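Transcriptional regulator, TetR family (Cytophaga hutchinsonii, PDB 3EUP) probably binds operator DNA through an N-terminal helix-turn-helix domain and regulates transcription as a dimer, its helical C-terminal domain likely sensing a small ligand. Local coordinates at residues A[89-94]-A[133-138]; A[94-99]-A[180-185]; A[166-171]-A[186-191]. All coordinates share one frame; numbering follows the deposited sequence.

All three contacts lie in the helical C-terminal domain; contacts 1 and 2 join parts far apart in sequence, while contact 3 pairs two consecutive helices. From the N terminus, segment 89-94, leading into helix 91-96, serves contact 1, and 94-99, with the turn after that helix, serves contact 2, M94 belonging to both. Contact 1 closes a loop of 38 intervening residues onto helix 122-148; contact 2 closes one of 80 onto the start of helix 182-197, and the two cross because their segments alternate. Contact 3 follows contact 1 in series, spans only 14 residues and pairs helices 158-179 and 182-197; it crosses contact 2. V169 and F189 of contact 3 pack on Y91 and S92, respectively, of contact 1.

Contact 1: A[89-94]-A[133-138]; sequences LVYSSM and LSWKKN
Within 133-138, a segment of helix 122-148, W135 is the residue that meets Y91 of helix 91-96. Its CG stands anti to the backbone N (chi1 -178°), which extends the indole off the helix toward the tyrosine. The CA atoms of Y91 and W135 are 12.4 Å apart, so the contact is made by the ends of two long side chains, not by the backbones. Going round the indole, NE1 donates to the hydroxyl, W135 NE1 to Y91 OH being 3.0 Å; the N-H...O angle of 166° is nearly straight, and the oxygen lies close to the indole plane. The six-membered ring then slides past the phenol, with W135 CZ2 3.5 Å from Y91 CE1. The rings meet obliquely, their planes 41° apart and centroids 5.7 Å apart. V90 CG2 lies over one face of the phenol. A phenylalanine at Y91 would keep the ring packing but would probably leave the buried indole N-H without its acceptor. L74 of helix 55-78 touches both aromatic side chains, while V169 and E170 of helix 158-179 pack on Y91 and W135, respectively. This polar aromatic pair thus lies buried among the helices of the C-terminal domain, whose all-helical fold is that of TetR-family regulators.

Contact 2: A[94-99]-A[180-185]; sequences MYNDAD and KNRAYS
The guanidinium of R182 has the backbone O of N96 over one face, 4.3 Å above its plane, while D99 OD1, Y95 CD2 and a water lie round its edge. The same water sits over one face of the Y95 ring, offset toward the rim. Ring and guanidinium planes are 61° apart, with Y95 CE2 3.6 Å from R182 NH1; the approach is oblique rather than stacked. The N96 side chain passes alongside the arginine in the opposite direction, its amide plane perpendicular to the guanidinium.

Charge pairing comes from D99, whose OD1 accepts from R182 NH2 at 3.0 Å in a salt bridge with an N-H...O angle of 155°. The donor arrives on the anti side of the carboxylate, 28° out of its plane, and the two side chains cross at about a right angle. The water adds a second link: it accepts from R182 NH2 at 2.9 Å and donates to Y95 O, also at 2.9 Å. An extended chain from CG to NE carries the guanidinium from the first turn of its helix to these partners.

H176 of helix 158-179 packs on both R182 and Y95. Just before R182, N181 caps the helix: its OD1 accepts from A183 N at 2.8 Å. The contact thus joins an Asn N-cap helix start to the turn leaving helix 91-96, within the helical C-terminal domain of a TetR-family regulator.

Contact 3: A[166-171]-A[186-191]; sequences IALVEG and DYVFES
Apolar packing between L168 and V188 forms the centre of this contact, where their CA atoms are 6.4 Å apart. L168 CD2 meets V188 CG1 at 3.7 Å, and the two side chains cross at a slant. V188 CG1 lies anti to the backbone N (chi1 -176°), which directs that methyl at the neighbouring helix. A second, looser apolar touch joins V169 CG2 to F189 CE1 at 4.5 Å; the F189 CB points away from helix 158-179, but the ring end returns toward it.

Side chain against backbone is the other kind of contact. V188 CG1 comes within 3.1 Å of L168 O, a close approach of methyl to carbonyl that marks tight packing. The other leucine branch, L168 CD1, reaches S191 O at 4.1 Å.

The axes of the two helical segments run nearly antiparallel, at 167°, with a closest approach of 9.1 Å. A167 packs on V188 of the second subunit, and V188 on A167 of that subunit, while S191 OG hydrogen-bonds to S164 OG of the second subunit. Helices 158-179 and 182-197 therefore contribute to the dimer interface. Within the chain, I166 packs on I132, W135 and L139 of helix 122-148, E170 touches L110 and L111 of helix 109-117, and F189 touches S92 and N96 of helix 91-96.

Contact 1: A[89-94]-A[133-138]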
loop_
_atom_site.group_PDB
_atom_site.type_symbol
_atom_site.label_atom_id
_atom_site.label_comp_id
_atom_site.label_asym_id
_atom_site.label_seq_id
_atom_site.Cartn_x
_atom_site.Cartn_y
_atom_site.Cartn_z
ATOM N N LEU A 89 -0.617 -14.127 14.441
ATOM C CA LEU A 89 -0.035 -12.906 14.961
ATOM C C LEU A 89 1.480 -12.830 14.857
ATOM O O LEU A 89 2.077 -12.032 15.529
ATOM C CB LEU A 89 -0.489 -12.684 16.399
ATOM C CG LEU A 89 -2.004 -12.631 16.533
ATOM C CD1 LEU A 89 -2.437 -12.556 18.011
ATOM C CD2 LEU A 89 -2.515 -11.466 15.717
ATOM N N VAL A 90 2.098 -13.581 13.954
ATOM C CA VAL A 90 3.545 -13.471 13.745
ATOM C C VAL A 90 3.969 -12.199 12.938
ATOM O O VAL A 90 5.161 -11.927 12.796
ATOM C CB VAL A 90 4.054 -14.703 13.001
ATOM C CG1 VAL A 90 3.805 -16.008 13.830
ATOM C CG2 VAL A 90 3.372 -14.781 11.619
ATOM N N TYR A 91 3.006 -11.430 12.418
ATOM C CA TYR A 91 3.285 -10.329 11.475
ATOM C C TYR A 91 4.109 -9.200 12.089
ATOM O O TYR A 91 5.107 -8.781 11.534
ATOM C CB TYR A 91 1.963 -9.842 10.821
ATOM C CG TYR A 91 1.351 -10.995 10.039
ATOM C CD1 TYR A 91 1.855 -11.354 8.801
ATOM C CD2 TYR A 91 0.362 -11.813 10.611
ATOM C CE1 TYR A 91 1.353 -12.435 8.128
ATOM C CE2 TYR A 91 -0.132 -12.906 9.945
ATOM C CZ TYR A 91 0.361 -13.212 8.707
ATOM O OH TYR A 91 -0.104 -14.307 8.041
ATOM N N SER A 92 3.732 -8.740 13.261
ATOM C CA SER A 92 4.505 -7.697 13.901
ATOM C C SER A 92 5.993 -8.055 14.095
ATOM O O SER A 92 6.882 -7.224 13.868
ATOM C CB SER A 92 3.934 -7.331 15.258
ATOM O OG SER A 92 4.723 -6.290 15.756
ATOM N N SER A 93 6.280 -9.285 14.494
ATOM C CA SER A 93 7.666 -9.606 14.739
ATOM C C SER A 93 8.355 -9.747 13.373
ATOM O O SER A 93 9.483 -9.292 13.207
ATOM C CB SER A 93 7.823 -10.838 15.640
ATOM O OG SER A 93 7.775 -12.004 14.862
ATOM N N MET A 94 7.660 -10.291 12.378
ATOM C CA MET A 94 8.266 -10.418 11.064
ATOM C C MET A 94 8.669 -9.057 10.479
ATOM O O MET A 94 9.768 -8.926 9.909
ATOM C CB MET A 94 7.341 -11.184 10.133
ATOM C CG MET A 94 7.934 -11.475 8.774
ATOM S SD MET A 94 6.757 -12.388 7.697
ATOM C CE MET A 94 5.550 -13.101 8.916
ATOM N N LEU A 133 -4.179 -13.809 -2.826
ATOM C CA LEU A 133 -5.163 -14.866 -2.669
ATOM C C LEU A 133 -4.564 -16.139 -2.033
ATOM O O LEU A 133 -5.234 -16.787 -1.232
ATOM C CB LEU A 133 -5.892 -15.162 -3.986
ATOM C CG LEU A 133 -6.765 -13.963 -4.409
ATOM C CD1 LEU A 133 -7.401 -14.121 -5.850
ATOM C CD2 LEU A 133 -7.827 -13.673 -3.324
ATOM N N SER A 134 -3.323 -16.492 -2.363
ATOM C CA SER A 134 -2.652 -17.609 -1.685
ATOM C C SER A 134 -2.415 -17.370 -0.194
ATOM O O SER A 134 -2.493 -18.307 0.604
ATOM C CB SER A 134 -1.309 -17.916 -2.337
ATOM O OG SER A 134 -1.557 -18.432 -3.629
ATOM N N TRP A 135 -2.057 -16.130 0.143
ATOM C CA TRP A 135 -1.877 -15.717 1.512
ATOM C C TRP A 135 -3.223 -15.854 2.208
ATOM O O TRP A 135 -3.293 -16.518 3.244
ATOM C CB TRP A 135 -1.339 -14.295 1.589
ATOM C CG TRP A 135 -1.073 -13.763 2.944
ATOM C CD1 TRP A 135 -1.058 -14.438 4.130
ATOM C CD2 TRP A 135 -0.754 -12.400 3.253
ATOM N NE1 TRP A 135 -0.773 -13.569 5.160
ATOM C CE2 TRP A 135 -0.571 -12.313 4.637
ATOM C CE3 TRP A 135 -0.616 -11.243 2.481
ATOM C CZ2 TRP A 135 -0.247 -11.101 5.278
ATOM C CZ3 TRP A 135 -0.253 -10.036 3.125
ATOM C CH2 TRP A 135 -0.103 -9.983 4.497
ATOM N N LYS A 136 -4.289 -15.296 1.607
ATOM C CA LYS A 136 -5.655 -15.445 2.142
ATOM C C LYS A 136 -6.029 -16.938 2.395
ATOM O O LYS A 136 -6.585 -17.271 3.450
ATOM C CB LYS A 136 -6.694 -14.731 1.252
ATOM C CG LYS A 136 -8.182 -14.966 1.606
ATOM C CD LYS A 136 -8.670 -16.377 1.154
ATOM C CE LYS A 136 -10.198 -16.580 1.163
ATOM N NZ LYS A 136 -10.831 -15.630 2.101
ATOM N N LYS A 137 -5.700 -17.810 1.450
ATOM C CA LYS A 137 -6.062 -19.224 1.562
ATOM C C LYS A 137 -5.337 -19.900 2.720
ATOM O O LYS A 137 -5.909 -20.714 3.443
ATOM C CB LYS A 137 -5.818 -19.974 0.242
ATOM C CG LYS A 137 -7.104 -20.252 -0.559
ATOM C CD LYS A 137 -6.892 -20.405 -2.120
ATOM C CE LYS A 137 -6.233 -19.160 -2.753
ATOM N NZ LYS A 137 -6.099 -19.206 -4.246
ATOM N N ASN A 138 -4.077 -19.558 2.899
ATOM C CA ASN A 138 -3.327 -20.018 4.052
ATOM C C ASN A 138 -3.938 -19.568 5.352
ATOM O O ASN A 138 -4.030 -20.344 6.283
ATOM C CB ASN A 138 -1.886 -19.560 3.986
ATOM C CG ASN A 138 -1.092 -20.297 2.926
ATOM O OD1 ASN A 138 -0.300 -19.705 2.203
ATOM N ND2 ASN A 138 -1.292 -21.599 2.840
#

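Contact 2: A[94-99]-A[180-185]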
loop_
_atom_site.group_PDB
_atom_site.type_symbol
_atom_site.label_atom_id
_atom_site.label_comp_id
_atom_site.label_asym_id
_atom_site.label_seq_id
_atom_site.Cartn_x
_atom_site.Cartn_y
_atom_site.Cartn_z
ATOM N N MET A 94 7.660 -10.291 12.378
ATOM C CA MET A 94 8.266 -10.418 11.064
ATOM C C MET A 94 8.669 -9.057 10.479
ATOM O O MET A 94 9.768 -8.926 9.909
ATOM C CB MET A 94 7.341 -11.184 10.133
ATOM C CG MET A 94 7.934 -11.475 8.774
ATOM S SD MET A 94 6.757 -12.388 7.697
ATOM C CE MET A 94 5.550 -13.101 8.916
ATOM N N TYR A 95 7.813 -8.037 10.631
ATOM C CA TYR A 95 8.072 -6.738 10.004
ATOM C C TYR A 95 8.938 -5.820 10.864
ATOM O O TYR A 95 9.723 -5.057 10.325
ATOM C CB TYR A 95 6.768 -5.999 9.636
ATOM C CG TYR A 95 7.002 -4.659 8.927
ATOM C CD1 TYR A 95 7.418 -4.620 7.611
ATOM C CD2 TYR A 95 6.847 -3.452 9.604
ATOM C CE1 TYR A 95 7.631 -3.411 6.952
ATOM C CE2 TYR A 95 7.093 -2.238 8.982
ATOM C CZ TYR A 95 7.467 -2.222 7.661
ATOM O OH TYR A 95 7.702 -1.049 7.002
ATOM N N ASN A 96 8.782 -5.863 12.184
ATOM C CA ASN A 96 9.512 -4.943 13.060
ATOM C C ASN A 96 10.841 -5.448 13.645
ATOM O O ASN A 96 11.649 -4.626 14.072
ATOM C CB ASN A 96 8.629 -4.502 14.248
ATOM C CG ASN A 96 7.320 -3.812 13.801
ATOM O OD1 ASN A 96 6.187 -4.337 13.981
ATOM N ND2 ASN A 96 7.478 -2.629 13.238
ATOM N N ASP A 97 11.059 -6.766 13.737
ATOM C CA ASP A 97 12.264 -7.270 14.452
ATOM C C ASP A 97 13.534 -6.925 13.708
ATOM O O ASP A 97 13.514 -6.813 12.487
ATOM C CB ASP A 97 12.218 -8.792 14.685
ATOM C CG ASP A 97 11.270 -9.208 15.831
ATOM O OD1 ASP A 97 10.722 -8.344 16.550
ATOM O OD2 ASP A 97 11.067 -10.419 16.007
ATOM N N ALA A 98 14.649 -6.767 14.443
ATOM C CA ALA A 98 15.945 -6.481 13.830
ATOM C C ALA A 98 15.810 -5.336 12.819
ATOM O O ALA A 98 16.400 -5.349 11.718
ATOM C CB ALA A 98 16.519 -7.742 13.176
ATOM N N ASP A 99 14.978 -4.367 13.202
ATOM C CA ASP A 99 14.684 -3.188 12.400
ATOM C C ASP A 99 14.270 -3.483 10.958
ATOM O O ASP A 99 14.712 -2.827 10.049
ATOM C CB ASP A 99 15.890 -2.269 12.435
ATOM C CG ASP A 99 15.562 -0.867 12.018
ATOM O OD1 ASP A 99 14.360 -0.474 11.962
ATOM O OD2 ASP A 99 16.535 -0.157 11.716
ATOM N N LYS A 180 7.755 6.825 8.954
ATOM C CA LYS A 180 9.036 6.355 9.540
ATOM C C LYS A 180 8.953 6.135 11.057
ATOM O O LYS A 180 9.980 6.145 11.760
ATOM C CB LYS A 180 10.202 7.337 9.258
ATOM C CG LYS A 180 10.544 7.504 7.778
ATOM C CD LYS A 180 11.596 8.608 7.570
ATOM C CE LYS A 180 12.991 8.094 7.301
ATOM N NZ LYS A 180 13.974 9.251 7.194
ATOM N N ASN A 181 7.754 5.936 11.577
ATOM C CA ASN A 181 7.611 5.831 13.006
ATOM C C ASN A 181 6.858 4.562 13.366
ATOM O O ASN A 181 5.650 4.518 13.222
ATOM C CB ASN A 181 6.883 7.045 13.533
ATOM C CG ASN A 181 6.798 7.058 15.032
ATOM O OD1 ASN A 181 6.945 6.037 15.668
ATOM N ND2 ASN A 181 6.565 8.237 15.605
ATOM N N ARG A 182 7.572 3.569 13.872
ATOM C CA ARG A 182 6.966 2.278 14.238
ATOM C C ARG A 182 5.904 2.378 15.330
ATOM O O ARG A 182 5.119 1.464 15.473
ATOM C CB ARG A 182 8.040 1.283 14.674
ATOM C CG ARG A 182 8.910 0.794 13.516
ATOM C CD ARG A 182 9.975 -0.231 13.967
ATOM N NE ARG A 182 10.936 -0.416 12.888
ATOM C CZ ARG A 182 10.720 -1.099 11.771
ATOM N NH1 ARG A 182 9.559 -1.713 11.524
ATOM N NH2 ARG A 182 11.693 -1.177 10.882
ATOM N N ALA A 183 5.883 3.472 16.101
ATOM C CA ALA A 183 4.865 3.627 17.140
ATOM C C ALA A 183 3.493 3.756 16.473
ATOM O O ALA A 183 2.469 3.343 17.005
ATOM C CB ALA A 183 5.152 4.844 18.004
ATOM N N TYR A 184 3.451 4.350 15.289
ATOM C CA TYR A 184 2.157 4.541 14.661
ATOM C C TYR A 184 1.674 3.211 14.098
ATOM O O TYR A 184 0.511 2.885 14.237
ATOM C CB TYR A 184 2.215 5.607 13.574
ATOM C CG TYR A 184 2.624 6.970 14.049
ATOM C CD1 TYR A 184 2.279 7.456 15.315
ATOM C CD2 TYR A 184 3.339 7.791 13.220
ATOM C CE1 TYR A 184 2.669 8.729 15.721
ATOM C CE2 TYR A 184 3.734 9.051 13.627
ATOM C CZ TYR A 184 3.391 9.515 14.852
ATOM O OH TYR A 184 3.801 10.791 15.154
ATOM N N SER A 185 2.550 2.470 13.420
ATOM C CA SER A 185 2.151 1.176 12.886
ATOM C C SER A 185 1.885 0.192 14.038
ATOM O O SER A 185 1.046 -0.705 13.900
ATOM C CB SER A 185 3.180 0.653 11.879
ATOM O OG SER A 185 4.522 0.818 12.365
HETATM O O HOH W 1 10.503 -2.749 8.816
#

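Contact 3: A[166-171]-A[186-191]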
loop_
_atom_site.group_PDB
_atom_site.type_symbol
_atom_site.label_atom_id
_atom_site.label_comp_id
_atom_site.label_asym_id
_atom_site.label_seq_id
_atom_site.Cartn_x
_atom_site.Cartn_y
_atom_site.Cartn_z
ATOM N N ILE A 166 -4.999 -9.208 6.318
ATOM C CA ILE A 166 -4.170 -8.763 5.215
ATOM C C ILE A 166 -4.200 -7.263 5.092
ATOM O O ILE A 166 -3.165 -6.620 5.013
ATOM C CB ILE A 166 -4.572 -9.475 3.906
ATOM C CG1 ILE A 166 -4.171 -10.964 4.012
ATOM C CG2 ILE A 166 -3.916 -8.770 2.677
ATOM C CD1 ILE A 166 -4.692 -11.900 2.887
ATOM N N ALA A 167 -5.390 -6.684 5.175
ATOM C CA ALA A 167 -5.525 -5.251 5.131
ATOM C C ALA A 167 -4.786 -4.603 6.265
ATOM O O ALA A 167 -4.111 -3.587 6.084
ATOM C CB ALA A 167 -7.016 -4.837 5.143
ATOM N N LEU A 168 -4.947 -5.149 7.457
ATOM C CA LEU A 168 -4.318 -4.562 8.607
ATOM C C LEU A 168 -2.792 -4.627 8.559
ATOM O O LEU A 168 -2.133 -3.667 8.961
ATOM C CB LEU A 168 -4.834 -5.196 9.886
ATOM C CG LEU A 168 -6.220 -4.762 10.369
ATOM C CD1 LEU A 168 -6.658 -5.689 11.555
ATOM C CD2 LEU A 168 -6.205 -3.288 10.744
ATOM N N VAL A 169 -2.230 -5.737 8.076
ATOM C CA VAL A 169 -0.805 -5.879 7.994
ATOM C C VAL A 169 -0.227 -4.919 6.932
ATOM O O VAL A 169 0.685 -4.156 7.215
ATOM C CB VAL A 169 -0.394 -7.338 7.725
ATOM C CG1 VAL A 169 1.115 -7.440 7.411
ATOM C CG2 VAL A 169 -0.760 -8.209 8.956
ATOM N N GLU A 170 -0.818 -4.920 5.738
ATOM C CA GLU A 170 -0.346 -4.089 4.667
ATOM C C GLU A 170 -0.543 -2.601 4.973
ATOM O O GLU A 170 0.302 -1.810 4.634
ATOM C CB GLU A 170 -0.999 -4.503 3.355
ATOM C CG GLU A 170 -0.688 -5.956 2.984
ATOM C CD GLU A 170 0.806 -6.231 2.878
ATOM O OE1 GLU A 170 1.423 -5.870 1.832
ATOM O OE2 GLU A 170 1.348 -6.848 3.827
ATOM N N GLY A 171 -1.648 -2.258 5.635
ATOM C CA GLY A 171 -1.933 -0.904 6.084
ATOM C C GLY A 171 -0.970 -0.437 7.160
ATOM O O GLY A 171 -0.560 0.729 7.141
ATOM N N ASP A 186 2.569 0.345 15.187
ATOM C CA ASP A 186 2.288 -0.540 16.358
ATOM C C ASP A 186 0.804 -0.489 16.776
ATOM O O ASP A 186 0.263 -1.482 17.226
ATOM C CB ASP A 186 3.186 -0.214 17.580
ATOM C CG ASP A 186 4.599 -0.693 17.404
ATOM O OD1 ASP A 186 4.841 -1.517 16.486
ATOM O OD2 ASP A 186 5.480 -0.171 18.125
ATOM N N TYR A 187 0.138 0.650 16.606
ATOM C CA TYR A 187 -1.310 0.714 16.895
ATOM C C TYR A 187 -2.126 -0.220 15.985
ATOM O O TYR A 187 -3.074 -0.864 16.440
ATOM C CB TYR A 187 -1.884 2.126 16.775
ATOM C CG TYR A 187 -1.415 3.076 17.827
ATOM C CD1 TYR A 187 -1.808 2.939 19.171
ATOM C CD2 TYR A 187 -0.602 4.141 17.492
ATOM C CE1 TYR A 187 -1.380 3.841 20.129
ATOM C CE2 TYR A 187 -0.175 5.042 18.441
ATOM C CZ TYR A 187 -0.559 4.878 19.761
ATOM O OH TYR A 187 -0.123 5.781 20.690
ATOM N N VAL A 188 -1.695 -0.383 14.745
ATOM C CA VAL A 188 -2.429 -1.255 13.808
ATOM C C VAL A 188 -2.204 -2.742 14.139
ATOM O O VAL A 188 -3.132 -3.593 14.056
ATOM C CB VAL A 188 -2.046 -0.915 12.366
ATOM C CG1 VAL A 188 -2.879 -1.760 11.334
ATOM C CG2 VAL A 188 -2.208 0.613 12.147
ATOM N N PHE A 189 -0.969 -3.080 14.490
ATOM C CA PHE A 189 -0.678 -4.447 14.904
ATOM C C PHE A 189 -1.458 -4.785 16.166
ATOM O O PHE A 189 -1.873 -5.948 16.364
ATOM C CB PHE A 189 0.845 -4.632 15.090
ATOM C CG PHE A 189 1.577 -4.729 13.788
ATOM C CD1 PHE A 189 1.325 -5.804 12.943
ATOM C CD2 PHE A 189 2.477 -3.779 13.377
ATOM C CE1 PHE A 189 1.947 -5.911 11.715
ATOM C CE2 PHE A 189 3.121 -3.897 12.166
ATOM C CZ PHE A 189 2.845 -4.995 11.319
ATOM N N GLU A 190 -1.653 -3.783 17.017
ATOM C CA GLU A 190 -2.482 -3.954 18.201
ATOM C C GLU A 190 -3.945 -4.287 17.799
ATOM O O GLU A 190 -4.588 -5.182 18.381
ATOM C CB GLU A 190 -2.412 -2.687 19.073
ATOM C CG GLU A 190 -2.667 -2.920 20.487
ATOM C CD GLU A 190 -2.893 -1.611 21.273
ATOM O OE1 GLU A 190 -2.251 -0.564 20.929
ATOM O OE2 GLU A 190 -3.757 -1.646 22.203
ATOM N N SER A 191 -4.471 -3.591 16.799
ATOM C CA SER A 191 -5.783 -3.940 16.295
ATOM C C SER A 191 -5.793 -5.299 15.601
ATOM O O SER A 191 -6.790 -5.927 15.608
ATOM C CB SER A 191 -6.337 -2.849 15.355
ATOM O OG SER A 191 -6.682 -1.671 16.091
#